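PDB 4OM9: serine protease pet, which is a secreted autotransporter enterotoxin of enteroaggregative Escherichia coli and probably cleaves host proteins such as alpha-fodrin as a serine protease. Local coordinates for residues M96-D101 with P244-T249. Sequence-based numbering, arbitrary orientation.
Sequences MTTGND and PFDSKT
M96 near the end of strand 88-97 faces T249 in the first turn of helix 247-255, their CA atoms 6.9 Å apart, and the two segments spread to 8.5 Å between the CA atoms of N100 and P244. The chain reverses in a type I beta turn, T98 to D101, which includes N100. M96 bends at its last torsion (chi3 63°), which brings its methyl back to T249: M96 CE lies 3.6 Å from T249 CG2. M96 CB touches the same methyl. The other branch of T249, its hydroxyl, turns to D246. T249 OG1 donates to D246 OD2; the 2.5 Å between them is short and should be read with caution. D246 is the N-cap of the helix, and its OD1 accepts from T249 N in a nearly straight bond (3.1 Å, 175°). Both donors meet the carboxylate from above its plane. T98 OG1 stands near this pair, 3.6 Å from T249 OG1. At the other end, N100 ND2 packs on P244 CD, the two side chains crossing at about a right angle. A water accepts from N100 ND2 and donates to P244 O, bridging the segments. N100 ND2 also donates to N189 O, N100 OD1 accepts from K190, and N100 O bonds T243 OG1. D101 OD1 bonds H72 N, and D101 OD2 bonds H229 ND1. The contact joins the first antiparallel sheet to the helix after the second, consistent with clan PA's two-barrel fold. Between the segments, its chemistry implies a joint of methyl packing, N100 on P244 and one shared water.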
ATOM      1  N   MET A  96     -13.304  42.020  12.220  1.00 43.52           N
ATOM      2  CA  MET A  96     -14.576  42.572  12.636  1.00 43.25           C
ATOM      3  C   MET A  96     -15.187  41.643  13.686  1.00 43.80           C
ATOM      4  O   MET A  96     -14.954  40.430  13.716  1.00 39.55           O
ATOM      5  CB  MET A  96     -15.526  42.769  11.448  1.00 43.93           C
ATOM      6  CG  MET A  96     -15.437  44.144  10.788  1.00 48.22           C
ATOM      7  SD  MET A  96     -16.552  44.343   9.373  1.00 51.30           S
ATOM      8  CE  MET A  96     -18.120  44.181  10.178  1.00 53.01           C
ATOM      9  N   THR A  97     -15.996  42.245  14.534  1.00 40.28           N
ATOM     10  CA  THR A  97     -16.304  41.691  15.825  1.00 38.65           C
ATOM     11  C   THR A  97     -17.731  42.066  16.139  1.00 40.83           C
ATOM     12  O   THR A  97     -18.187  43.148  15.766  1.00 40.13           O
ATOM     13  CB  THR A  97     -15.306  42.214  16.874  1.00 38.46           C
ATOM     14  OG1 THR A  97     -14.343  41.183  17.159  1.00 39.60           O
ATOM     15  CG2 THR A  97     -15.990  42.675  18.129  1.00 39.00           C
ATOM     16  N   THR A  98     -18.444  41.147  16.783  1.00 37.47           N
ATOM     17  CA  THR A  98     -19.880  41.263  16.924  1.00 37.91           C
ATOM     18  C   THR A  98     -20.239  41.087  18.393  1.00 38.69           C
ATOM     19  O   THR A  98     -19.510  40.413  19.120  1.00 39.10           O
ATOM     20  CB  THR A  98     -20.572  40.210  16.029  1.00 36.96           C
ATOM     21  OG1 THR A  98     -21.555  40.827  15.193  1.00 42.82           O
ATOM     22  CG2 THR A  98     -21.187  39.080  16.839  1.00 36.61           C
ATOM     23  N   GLY A  99     -21.332  41.706  18.839  1.00 39.46           N
ATOM     24  CA  GLY A  99     -21.763  41.616  20.227  1.00 40.24           C
ATOM     25  C   GLY A  99     -21.937  40.178  20.717  1.00 41.05           C
ATOM     26  O   GLY A  99     -21.796  39.876  21.907  1.00 40.30           O
ATOM     27  N   ASN A 100     -22.240  39.284  19.787  1.00 38.37           N
ATOM     28  CA  ASN A 100     -22.355  37.870  20.086  1.00 37.61           C
ATOM     29  C   ASN A 100     -20.984  37.147  20.099  1.00 36.81           C
ATOM     30  O   ASN A 100     -20.946  35.906  20.137  1.00 36.11           O
ATOM     31  CB  ASN A 100     -23.293  37.206  19.071  1.00 36.97           C
ATOM     32  CG  ASN A 100     -23.996  35.967  19.631  1.00 36.89           C
ATOM     33  OD1 ASN A 100     -24.388  35.920  20.808  1.00 37.49           O
ATOM     34  ND2 ASN A 100     -24.164  34.962  18.776  1.00 35.89           N
ATOM     35  N   ASP A 101     -19.892  37.933  20.051  1.00 40.27           N
ATOM     36  CA  ASP A 101     -18.512  37.458  20.285  1.00 38.91           C
ATOM     37  C   ASP A 101     -17.931  36.834  19.017  1.00 36.95           C
ATOM     38  O   ASP A 101     -16.926  36.114  19.048  1.00 35.97           O
ATOM     39  CB  ASP A 101     -18.464  36.467  21.469  1.00 41.20           C
ATOM     40  CG  ASP A 101     -17.046  36.053  21.865  1.00 45.28           C
ATOM     41  OD1 ASP A 101     -16.106  36.852  21.716  1.00 48.35           O
ATOM     42  OD2 ASP A 101     -16.874  34.906  22.348  1.00 47.92           O
ATOM     43  N   PRO A 244     -22.604  31.296  16.746  1.00 33.56           N
ATOM     44  CA  PRO A 244     -23.001  30.853  15.409  1.00 32.98           C
ATOM     45  C   PRO A 244     -22.258  31.621  14.338  1.00 32.56           C
ATOM     46  O   PRO A 244     -22.172  32.856  14.439  1.00 34.07           O
ATOM     47  CB  PRO A 244     -24.500  31.163  15.356  1.00 34.53           C
ATOM     48  CG  PRO A 244     -24.919  31.298  16.798  1.00 37.11           C
ATOM     49  CD  PRO A 244     -23.731  31.893  17.485  1.00 33.78           C
ATOM     50  N   PHE A 245     -21.738  30.926  13.329  1.00 35.43           N
ATOM     51  CA  PHE A 245     -21.025  31.612  12.249  1.00 38.37           C
ATOM     52  C   PHE A 245     -21.853  32.735  11.635  1.00 40.02           C
ATOM     53  O   PHE A 245     -23.033  32.555  11.348  1.00 39.29           O
ATOM     54  CB  PHE A 245     -20.621  30.646  11.130  1.00 34.68           C
ATOM     55  CG  PHE A 245     -20.153  31.356   9.885  1.00 37.85           C
ATOM     56  CD1 PHE A 245     -18.861  31.841   9.801  1.00 38.41           C
ATOM     57  CD2 PHE A 245     -21.018  31.578   8.824  1.00 38.42           C
ATOM     58  CE1 PHE A 245     -18.429  32.515   8.665  1.00 42.19           C
ATOM     59  CE2 PHE A 245     -20.595  32.238   7.695  1.00 42.43           C
ATOM     60  CZ  PHE A 245     -19.298  32.711   7.612  1.00 42.19           C
ATOM     61  N   ASP A 246     -21.218  33.875  11.385  1.00 36.06           N
ATOM     62  CA  ASP A 246     -21.954  35.075  10.952  1.00 35.92           C
ATOM     63  C   ASP A 246     -21.508  35.553   9.562  1.00 34.08           C
ATOM     64  O   ASP A 246     -20.484  36.206   9.424  1.00 31.14           O
ATOM     65  CB  ASP A 246     -21.778  36.184  11.995  1.00 33.08           C
ATOM     66  CG  ASP A 246     -22.442  37.501  11.600  1.00 33.49           C
ATOM     67  OD1 ASP A 246     -23.015  37.642  10.496  1.00 40.03           O
ATOM     68  OD2 ASP A 246     -22.384  38.425  12.429  1.00 35.07           O
ATOM     69  N   SER A 247     -22.333  35.251   8.563  1.00 34.10           N
ATOM     70  CA  SER A 247     -22.103  35.606   7.169  1.00 36.88           C
ATOM     71  C   SER A 247     -21.999  37.102   6.887  1.00 40.69           C
ATOM     72  O   SER A 247     -21.098  37.568   6.190  1.00 39.93           O
ATOM     73  CB  SER A 247     -23.237  35.046   6.321  1.00 37.39           C
ATOM     74  OG  SER A 247     -22.802  33.912   5.606  1.00 42.86           O
ATOM     75  N   LYS A 248     -22.973  37.832   7.399  1.00 40.10           N
ATOM     76  CA  LYS A 248     -23.086  39.255   7.185  1.00 37.96           C
ATOM     77  C   LYS A 248     -21.841  40.002   7.636  1.00 35.86           C
ATOM     78  O   LYS A 248     -21.299  40.816   6.897  1.00 37.77           O
ATOM     79  CB  LYS A 248     -24.317  39.778   7.927  1.00 39.83           C
ATOM     80  CG  LYS A 248     -24.479  41.281   7.905  1.00 44.43           C
ATOM     81  CD  LYS A 248     -25.653  41.689   8.797  1.00 52.46           C
ATOM     82  CE  LYS A 248     -25.910  43.175   8.704  1.00 55.52           C
ATOM     83  NZ  LYS A 248     -24.637  43.949   8.869  1.00 57.90           N
ATOM     84  N   THR A 249     -21.393  39.737   8.856  1.00 34.54           N
ATOM     85  CA  THR A 249     -20.201  40.388   9.385  1.00 32.20           C
ATOM     86  C   THR A 249     -18.956  39.890   8.650  1.00 34.29           C
ATOM     87  O   THR A 249     -18.036  40.656   8.364  1.00 33.03           O
ATOM     88  CB  THR A 249     -20.052  40.133  10.898  1.00 34.44           C
ATOM     89  OG1 THR A 249     -21.256  40.528  11.574  1.00 35.32           O
ATOM     90  CG2 THR A 249     -18.863  40.907  11.465  1.00 34.47           C
TER
HETATM   91  O   HOH W   1     -23.291  35.137  16.141  1.00 30.72           O